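PDB 7KS4: phage terminase large subunit from Thermus phage P7426, which probably drives viral DNA into empty capsids by ATP hydrolysis and cuts the genome, and is represented here by its N-terminal ATPase domain. Local coordinates for residues 27-31 with 50-55; 109-115 with 126-132. All blocks are in the same frame, centred on the assembly; numbering follows the deposited sequence.

Interaction 1. Residues 27-31 with 50-55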
ATOM      1  N   GLN A  27       7.155  -2.692   8.639  1.00 44.37           N
ATOM      2  CA  GLN A  27       5.961  -3.341   8.111  1.00 42.19           C
ATOM      3  C   GLN A  27       4.976  -3.648   9.227  1.00 40.93           C
ATOM      4  O   GLN A  27       3.773  -3.386   9.105  1.00 37.23           O
ATOM      5  CB  GLN A  27       6.343  -4.622   7.376  1.00 43.86           C
ATOM      6  CG  GLN A  27       7.208  -4.404   6.162  1.00 44.82           C
ATOM      7  CD  GLN A  27       7.795  -5.695   5.649  1.00 48.09           C
ATOM      8  OE1 GLN A  27       8.280  -6.523   6.425  1.00 49.38           O
ATOM      9  NE2 GLN A  27       7.741  -5.890   4.337  1.00 49.14           N
ATOM     10  N   LEU A  28       5.473  -4.217  10.327  1.00 42.58           N
ATOM     11  CA  LEU A  28       4.603  -4.524  11.455  1.00 41.27           C
ATOM     12  C   LEU A  28       3.912  -3.269  11.969  1.00 39.50           C
ATOM     13  O   LEU A  28       2.717  -3.296  12.277  1.00 37.01           O
ATOM     14  CB  LEU A  28       5.414  -5.188  12.567  1.00 44.55           C
ATOM     15  CG  LEU A  28       4.639  -5.886  13.681  1.00 46.76           C
ATOM     16  CD1 LEU A  28       3.677  -6.927  13.131  1.00 45.71           C
ATOM     17  CD2 LEU A  28       5.632  -6.527  14.641  1.00 50.15           C
ATOM     18  N   ALA A  29       4.642  -2.157  12.066  1.00 42.21           N
ATOM     19  CA  ALA A  29       4.020  -0.922  12.534  1.00 42.43           C
ATOM     20  C   ALA A  29       2.878  -0.503  11.616  1.00 39.60           C
ATOM     21  O   ALA A  29       1.813  -0.088  12.089  1.00 40.14           O
ATOM     22  CB  ALA A  29       5.061   0.189  12.636  1.00 44.45           C
ATOM     23  N   ILE A  30       3.075  -0.621  10.301  1.00 36.11           N
ATOM     24  CA  ILE A  30       2.011  -0.310   9.347  1.00 34.28           C
ATOM     25  C   ILE A  30       0.807  -1.213   9.582  1.00 34.81           C
ATOM     26  O   ILE A  30      -0.341  -0.758   9.591  1.00 33.16           O
ATOM     27  CB  ILE A  30       2.538  -0.433   7.906  1.00 33.36           C
ATOM     28  CG1 ILE A  30       3.571   0.676   7.645  1.00 35.39           C
ATOM     29  CG2 ILE A  30       1.379  -0.392   6.886  1.00 33.52           C
ATOM     30  CD1 ILE A  30       4.255   0.595   6.303  1.00 35.62           C
ATOM     31  N   HIS A  31       1.050  -2.514   9.754  1.00 35.80           N
ATOM     32  CA  HIS A  31      -0.053  -3.460   9.915  1.00 35.79           C
ATOM     33  C   HIS A  31      -0.793  -3.244  11.230  1.00 38.24           C
ATOM     34  O   HIS A  31      -2.008  -3.452  11.298  1.00 36.73           O
ATOM     35  CB  HIS A  31       0.456  -4.900   9.847  1.00 37.31           C
ATOM     36  CG  HIS A  31       1.041  -5.276   8.525  1.00 38.25           C
ATOM     37  ND1 HIS A  31       0.401  -5.029   7.330  1.00 35.93           N
ATOM     38  CD2 HIS A  31       2.205  -5.891   8.209  1.00 40.40           C
ATOM     39  CE1 HIS A  31       1.148  -5.469   6.334  1.00 37.65           C
ATOM     40  NE2 HIS A  31       2.246  -5.998   6.841  1.00 40.25           N
ATOM     41  N   GLU A  50       5.586  -5.443  -0.319  1.00 44.20           N
ATOM     42  CA  GLU A  50       5.146  -6.664   0.341  1.00 41.48           C
ATOM     43  C   GLU A  50       4.060  -6.364   1.363  1.00 36.90           C
ATOM     44  O   GLU A  50       3.033  -7.055   1.418  1.00 34.79           O
ATOM     45  CB  GLU A  50       6.332  -7.361   1.012  1.00 45.03           C
ATOM     46  CG  GLU A  50       6.069  -8.817   1.340  1.00 47.54           C
ATOM     47  CD  GLU A  50       6.000  -9.683   0.099  1.00 51.54           C
ATOM     48  OE1 GLU A  50       6.319  -9.177  -0.998  1.00 53.38           O
ATOM     49  OE2 GLU A  50       5.627 -10.868   0.222  1.00 52.41           O
ATOM     50  N   ALA A  51       4.281  -5.343   2.193  1.00 37.69           N
ATOM     51  CA  ALA A  51       3.314  -5.001   3.230  1.00 36.94           C
ATOM     52  C   ALA A  51       1.981  -4.597   2.622  1.00 35.47           C
ATOM     53  O   ALA A  51       0.916  -4.992   3.116  1.00 35.31           O
ATOM     54  CB  ALA A  51       3.866  -3.878   4.104  1.00 37.96           C
ATOM     55  N   ALA A  52       2.013  -3.808   1.549  1.00 33.82           N
ATOM     56  CA  ALA A  52       0.767  -3.425   0.900  1.00 32.66           C
ATOM     57  C   ALA A  52       0.044  -4.646   0.344  1.00 31.12           C
ATOM     58  O   ALA A  52      -1.184  -4.740   0.432  1.00 29.76           O
ATOM     59  CB  ALA A  52       1.041  -2.412  -0.209  1.00 34.49           C
ATOM     60  N   SER A  53       0.784  -5.585  -0.249  1.00 30.17           N
ATOM     61  CA  SER A  53       0.142  -6.767  -0.817  1.00 32.36           C
ATOM     62  C   SER A  53      -0.530  -7.590   0.272  1.00 30.55           C
ATOM     63  O   SER A  53      -1.646  -8.094   0.081  1.00 30.44           O
ATOM     64  CB  SER A  53       1.162  -7.605  -1.593  1.00 36.78           C
ATOM     65  OG  SER A  53       2.003  -8.358  -0.728  1.00 38.12           O
ATOM     66  N   VAL A  54       0.115  -7.711   1.436  1.00 30.63           N
ATOM     67  CA  VAL A  54      -0.484  -8.453   2.543  1.00 29.83           C
ATOM     68  C   VAL A  54      -1.785  -7.803   2.984  1.00 28.65           C
ATOM     69  O   VAL A  54      -2.764  -8.494   3.295  1.00 26.79           O
ATOM     70  CB  VAL A  54       0.511  -8.564   3.710  1.00 31.93           C
ATOM     71  CG1 VAL A  54      -0.160  -9.172   4.948  1.00 31.53           C
ATOM     72  CG2 VAL A  54       1.705  -9.414   3.282  1.00 32.65           C
ATOM     73  N   GLU A  55      -1.811  -6.468   3.049  1.00 28.26           N
ATOM     74  CA  GLU A  55      -3.036  -5.766   3.430  1.00 28.44           C
ATOM     75  C   GLU A  55      -4.173  -6.088   2.471  1.00 28.22           C
ATOM     76  O   GLU A  55      -5.305  -6.352   2.897  1.00 27.83           O
ATOM     77  CB  GLU A  55      -2.785  -4.255   3.470  1.00 29.69           C
ATOM     78  CG  GLU A  55      -1.856  -3.804   4.595  1.00 31.67           C
ATOM     79  CD  GLU A  55      -2.569  -3.648   5.923  1.00 32.13           C
ATOM     80  OE1 GLU A  55      -3.792  -3.398   5.925  1.00 31.45           O
ATOM     81  OE2 GLU A  55      -1.905  -3.786   6.975  1.00 33.93           O
TER
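His31 ND1 donates to Glu55 OE2 in a short, almost straight hydrogen bond of 2.6 Å, with an N-H...O angle of 176°. The carboxylate oxygen lies in the plane of the imidazole and is met on its anti side, and the two flat groups are nearly coplanar, their planes 16° apart. Glu55 reaches this position by a bend at chi2 (-82°), which carries its CG along the ring edge and its OE2 back to ND1. The same edge of the ring faces helix 48-62 one turn earlier, where His31 CE1 sits 3.3 Å from the carbonyl oxygen of Ala51. His31 NE2 lies 3.8 Å from Ala51 CB and is itself bonded to the hydroxyl of Tyr21. Val54 CB approaches CE1 obliquely at 4.1 Å.

Toward the nucleotide, the backbones come near each other at the small Ala51, its CA 5.8 Å from Gln27 CA, and Gln27 CG packs on its CB at 4.0 Å. The Gln27 chain then extends past it, bringing NE2 to 3.9 Å from Glu50 CB. That amide nitrogen bonds to N7 of the bound ADP and to Gly47 O, while OE1 takes the backbone N-H of His24, which fixes the amide's rotation. Glu50 turns its carboxylate away to salt bridges with Arg84 and Lys88.

Bonded at both ring nitrogens, His31 is held in rotation. Glu55 would favour a hydrogen on ND1 and perhaps raise the ring's basicity, tempered by Arg38 at OE1. The buried pair thus ties helix 25-32, whose Gln27 bonds the adenine, to the helix that follows the P-loop.

Interaction 2. Residues 109-115 with 126-132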
ATOM      1  N   ARG A 109      -7.399  -7.408 -12.998  1.00 47.27           N
ATOM      2  CA  ARG A 109      -8.622  -7.593 -12.229  1.00 45.30           C
ATOM      3  C   ARG A 109      -8.568  -8.948 -11.538  1.00 43.69           C
ATOM      4  O   ARG A 109      -8.428  -9.984 -12.199  1.00 43.93           O
ATOM      5  CB  ARG A 109      -9.858  -7.493 -13.123  1.00 50.59           C
ATOM      6  CG  ARG A 109     -11.143  -7.221 -12.359  1.00 51.28           C
ATOM      7  CD  ARG A 109     -12.360  -7.348 -13.255  1.00 56.54           C
ATOM      8  NE  ARG A 109     -13.596  -7.050 -12.541  1.00 57.80           N
ATOM      9  CZ  ARG A 109     -14.804  -7.452 -12.926  1.00 61.67           C
ATOM     10  NH1 ARG A 109     -14.953  -8.183 -14.024  1.00 64.07           N
ATOM     11  NH2 ARG A 109     -15.869  -7.127 -12.204  1.00 62.49           N
ATOM     12  N   LEU A 110      -8.675  -8.935 -10.215  1.00 38.36           N
ATOM     13  CA  LEU A 110      -8.635 -10.138  -9.401  1.00 37.66           C
ATOM     14  C   LEU A 110      -9.934 -10.233  -8.615  1.00 36.71           C
ATOM     15  O   LEU A 110     -10.335  -9.271  -7.951  1.00 35.72           O
ATOM     16  CB  LEU A 110      -7.425 -10.108  -8.464  1.00 34.11           C
ATOM     17  CG  LEU A 110      -7.242 -11.284  -7.506  1.00 32.48           C
ATOM     18  CD1 LEU A 110      -6.970 -12.579  -8.247  1.00 33.83           C
ATOM     19  CD2 LEU A 110      -6.121 -10.968  -6.518  1.00 30.85           C
ATOM     20  N   LEU A 111     -10.586 -11.389  -8.690  1.00 36.53           N
ATOM     21  CA  LEU A 111     -11.856 -11.635  -8.019  1.00 36.45           C
ATOM     22  C   LEU A 111     -11.715 -12.815  -7.067  1.00 34.49           C
ATOM     23  O   LEU A 111     -11.166 -13.857  -7.440  1.00 33.44           O
ATOM     24  CB  LEU A 111     -12.966 -11.928  -9.037  1.00 39.80           C
ATOM     25  CG  LEU A 111     -13.229 -10.833 -10.071  1.00 42.83           C
ATOM     26  CD1 LEU A 111     -14.295 -11.291 -11.046  1.00 46.32           C
ATOM     27  CD2 LEU A 111     -13.645  -9.544  -9.398  1.00 42.23           C
ATOM     28  N   VAL A 112     -12.219 -12.659  -5.850  1.00 34.09           N
ATOM     29  CA  VAL A 112     -12.298 -13.758  -4.895  1.00 34.31           C
ATOM     30  C   VAL A 112     -13.778 -14.006  -4.631  1.00 34.91           C
ATOM     31  O   VAL A 112     -14.430 -13.246  -3.906  1.00 34.89           O
ATOM     32  CB  VAL A 112     -11.539 -13.462  -3.596  1.00 32.59           C
ATOM     33  CG1 VAL A 112     -11.613 -14.657  -2.671  1.00 32.56           C
ATOM     34  CG2 VAL A 112     -10.088 -13.102  -3.893  1.00 32.36           C
ATOM     35  N   HIS A 113     -14.317 -15.069  -5.218  1.00 35.61           N
ATOM     36  CA  HIS A 113     -15.718 -15.412  -5.028  1.00 35.46           C
ATOM     37  C   HIS A 113     -15.882 -16.194  -3.731  1.00 33.48           C
ATOM     38  O   HIS A 113     -15.149 -17.155  -3.485  1.00 31.21           O
ATOM     39  CB  HIS A 113     -16.231 -16.236  -6.210  1.00 38.58           C
ATOM     40  CG  HIS A 113     -16.093 -15.549  -7.534  1.00 41.19           C
ATOM     41  ND1 HIS A 113     -16.799 -14.412  -7.859  1.00 41.99           N
ATOM     42  CD2 HIS A 113     -15.339 -15.848  -8.619  1.00 42.97           C
ATOM     43  CE1 HIS A 113     -16.480 -14.033  -9.084  1.00 44.92           C
ATOM     44  NE2 HIS A 113     -15.598 -14.889  -9.568  1.00 45.21           N
ATOM     45  N   HIS A 114     -16.853 -15.788  -2.914  1.00 33.60           N
ATOM     46  CA  HIS A 114     -17.153 -16.438  -1.643  1.00 33.81           C
ATOM     47  C   HIS A 114     -18.483 -17.170  -1.758  1.00 33.97           C
ATOM     48  O   HIS A 114     -19.473 -16.593  -2.221  1.00 35.63           O
ATOM     49  CB  HIS A 114     -17.219 -15.416  -0.509  1.00 33.29           C
ATOM     50  CG  HIS A 114     -15.898 -14.806  -0.178  1.00 32.26           C
ATOM     51  ND1 HIS A 114     -15.088 -15.294   0.823  1.00 30.90           N
ATOM     52  CD2 HIS A 114     -15.236 -13.760  -0.725  1.00 32.44           C
ATOM     53  CE1 HIS A 114     -13.987 -14.568   0.886  1.00 31.35           C
ATOM     54  NE2 HIS A 114     -14.048 -13.633  -0.046  1.00 31.23           N
ATOM     55  N   TYR A 115     -18.505 -18.423  -1.317  1.00 33.03           N
ATOM     56  CA  TYR A 115     -19.664 -19.291  -1.462  1.00 34.13           C
ATOM     57  C   TYR A 115     -20.271 -19.616  -0.103  1.00 31.87           C
ATOM     58  O   TYR A 115     -19.694 -19.329   0.951  1.00 28.07           O
ATOM     59  CB  TYR A 115     -19.273 -20.576  -2.204  1.00 36.75           C
ATOM     60  CG  TYR A 115     -18.924 -20.316  -3.647  1.00 39.89           C
ATOM     61  CD1 TYR A 115     -19.837 -20.575  -4.656  1.00 43.26           C
ATOM     62  CD2 TYR A 115     -17.692 -19.778  -4.000  1.00 40.52           C
ATOM     63  CE1 TYR A 115     -19.532 -20.326  -5.976  1.00 46.23           C
ATOM     64  CE2 TYR A 115     -17.375 -19.529  -5.318  1.00 42.68           C
ATOM     65  CZ  TYR A 115     -18.299 -19.799  -6.303  1.00 45.93           C
ATOM     66  OH  TYR A 115     -17.995 -19.552  -7.625  1.00 49.46           O
ATOM     67  N   ARG A 126     -22.862 -18.759  -4.765  1.00 46.24           N
ATOM     68  CA  ARG A 126     -21.975 -17.623  -4.570  1.00 47.33           C
ATOM     69  C   ARG A 126     -22.695 -16.562  -3.739  1.00 47.78           C
ATOM     70  O   ARG A 126     -23.821 -16.165  -4.061  1.00 48.31           O
ATOM     71  CB  ARG A 126     -21.551 -17.078  -5.936  1.00 50.49           C
ATOM     72  CG  ARG A 126     -20.533 -15.966  -5.927  1.00 50.89           C
ATOM     73  CD  ARG A 126     -20.196 -15.539  -7.366  1.00 54.93           C
ATOM     74  NE  ARG A 126     -19.453 -16.565  -8.107  1.00 56.02           N
ATOM     75  CZ  ARG A 126     -19.067 -16.453  -9.381  1.00 58.61           C
ATOM     76  NH1 ARG A 126     -19.350 -15.361 -10.082  1.00 59.53           N
ATOM     77  NH2 ARG A 126     -18.395 -17.441  -9.960  1.00 59.23           N
ATOM     78  N   VAL A 127     -22.056 -16.119  -2.660  1.00 43.58           N
ATOM     79  CA  VAL A 127     -22.676 -15.188  -1.732  1.00 43.80           C
ATOM     80  C   VAL A 127     -22.085 -13.792  -1.856  1.00 42.59           C
ATOM     81  O   VAL A 127     -22.806 -12.804  -1.670  1.00 44.55           O
ATOM     82  CB  VAL A 127     -22.551 -15.694  -0.279  1.00 43.82           C
ATOM     83  CG1 VAL A 127     -23.162 -14.692   0.696  1.00 45.07           C
ATOM     84  CG2 VAL A 127     -23.215 -17.036  -0.131  1.00 44.11           C
ATOM     85  N   ALA A 128     -20.802 -13.682  -2.158  1.00 38.13           N
ATOM     86  CA  ALA A 128     -20.144 -12.388  -2.228  1.00 37.17           C
ATOM     87  C   ALA A 128     -18.904 -12.538  -3.090  1.00 36.08           C
ATOM     88  O   ALA A 128     -18.368 -13.636  -3.247  1.00 35.29           O
ATOM     89  CB  ALA A 128     -19.786 -11.875  -0.834  1.00 35.53           C
ATOM     90  N   THR A 129     -18.468 -11.421  -3.662  1.00 36.04           N
ATOM     91  CA  THR A 129     -17.262 -11.384  -4.483  1.00 36.78           C
ATOM     92  C   THR A 129     -16.431 -10.177  -4.061  1.00 35.17           C
ATOM     93  O   THR A 129     -16.883  -9.033  -4.177  1.00 34.70           O
ATOM     94  CB  THR A 129     -17.611 -11.324  -5.970  1.00 40.59           C
ATOM     95  OG1 THR A 129     -18.271 -12.537  -6.352  1.00 41.40           O
ATOM     96  CG2 THR A 129     -16.354 -11.160  -6.821  1.00 41.61           C
ATOM     97  N   SER A 130     -15.237 -10.444  -3.544  1.00 32.86           N
ATOM     98  CA  SER A 130     -14.240  -9.410  -3.319  1.00 33.09           C
ATOM     99  C   SER A 130     -13.495  -9.133  -4.617  1.00 33.42           C
ATOM    100  O   SER A 130     -13.292 -10.031  -5.437  1.00 33.36           O
ATOM    101  CB  SER A 130     -13.260  -9.847  -2.232  1.00 31.96           C
ATOM    102  OG  SER A 130     -13.953 -10.296  -1.090  1.00 32.12           O
ATOM    103  N   GLU A 131     -13.090  -7.875  -4.805  1.00 33.44           N
ATOM    104  CA  GLU A 131     -12.486  -7.444  -6.059  1.00 34.50           C
ATOM    105  C   GLU A 131     -11.288  -6.544  -5.790  1.00 35.73           C
ATOM    106  O   GLU A 131     -11.358  -5.639  -4.952  1.00 33.72           O
ATOM    107  CB  GLU A 131     -13.498  -6.693  -6.931  1.00 38.53           C
ATOM    108  CG  GLU A 131     -12.933  -6.253  -8.258  1.00 42.73           C
ATOM    109  CD  GLU A 131     -14.001  -5.734  -9.200  1.00 47.25           C
ATOM    110  OE1 GLU A 131     -15.186  -5.703  -8.806  1.00 49.02           O
ATOM    111  OE2 GLU A 131     -13.652  -5.357 -10.334  1.00 49.77           O
ATOM    112  N   PHE A 132     -10.199  -6.789  -6.517  1.00 37.25           N
ATOM    113  CA  PHE A 132      -8.983  -5.994  -6.405  1.00 37.52           C
ATOM    114  C   PHE A 132      -8.470  -5.699  -7.803  1.00 37.83           C
ATOM    115  O   PHE A 132      -8.305  -6.619  -8.610  1.00 39.84           O
ATOM    116  CB  PHE A 132      -7.919  -6.734  -5.588  1.00 35.79           C
ATOM    117  CG  PHE A 132      -6.666  -5.940  -5.337  1.00 34.41           C
ATOM    118  CD1 PHE A 132      -6.691  -4.816  -4.526  1.00 33.69           C
ATOM    119  CD2 PHE A 132      -5.453  -6.342  -5.877  1.00 33.94           C
ATOM    120  CE1 PHE A 132      -5.534  -4.087  -4.277  1.00 32.94           C
ATOM    121  CE2 PHE A 132      -4.291  -5.622  -5.632  1.00 32.91           C
ATOM    122  CZ  PHE A 132      -4.332  -4.498  -4.828  1.00 32.31           C
TER
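Arg109 and Glu131 form a salt bridge across the hairpin: NE donates to OE2 at 2.8 Å, within the guanidinium plane but from above the carboxylate plane. Glu131 OE2 also pairs with Arg133. Beside this bridge the Glu131 chain runs alongside Leu111, whose CD2 rests 3.6 Å from Glu131 CG.

Stacking dominates the other end. The Arg126 guanidinium lies flat over one face of His113, centres 3.5 Å apart and planes at 12°, a cation-pi arrangement if the ring is neutral. A bend at chi3 (-69°) folds the arginine back over the ring, while its NH2 donates in plane to Tyr115 OH at 3.2 Å and its CB makes an off-centre CH-pi contact with the tyrosine ring. At its edge, His113 ND1 shares a 2.8 Å hydrogen bond with Thr129 OG1; NE2 meets Gln102.

Leu110-Phe132, Val112-Ser130 and His114-Ala128 are hydrogen-bonded antiparallel pairs. Val127 and Ala128 both face His114 in a classic beta bulge: its O accepts from Val127 N (2.7 Å) and Ala128 N (3.2 Å).

Leu110, Val112 and Phe132 point to the opposite face from His113 and Thr129 and pack on helices 48-62 and 75-92, where Leu60 O receives bonds from His114 NE2 and Ser130 OG. The hairpin extends one side of the ATPase domain's central sheet, between strand 67-72 and the outermost strand 99-104.

Overall arrangement
Interaction 1 is buried near the middle of the domain, whereas interaction 2 is partly buried and farther out, their centres about 22 Å apart. The first joins two helices largely through side chains, at the nucleotide pocket; the second joins neighbouring strands of a hairpin through backbone bonds interrupted by one bulge, with salt-bridged, stacked and hydroxyl-bonded side chains added. The two do not touch, but helix 48-62 links them: residues 50-55 belong to interaction 1, and Ala56, Leu60 and Phe61 farther along receive Val112 and Phe132 from interaction 2. Glutamate serves both, bonding histidine in the buried contact and arginine in the more exposed one.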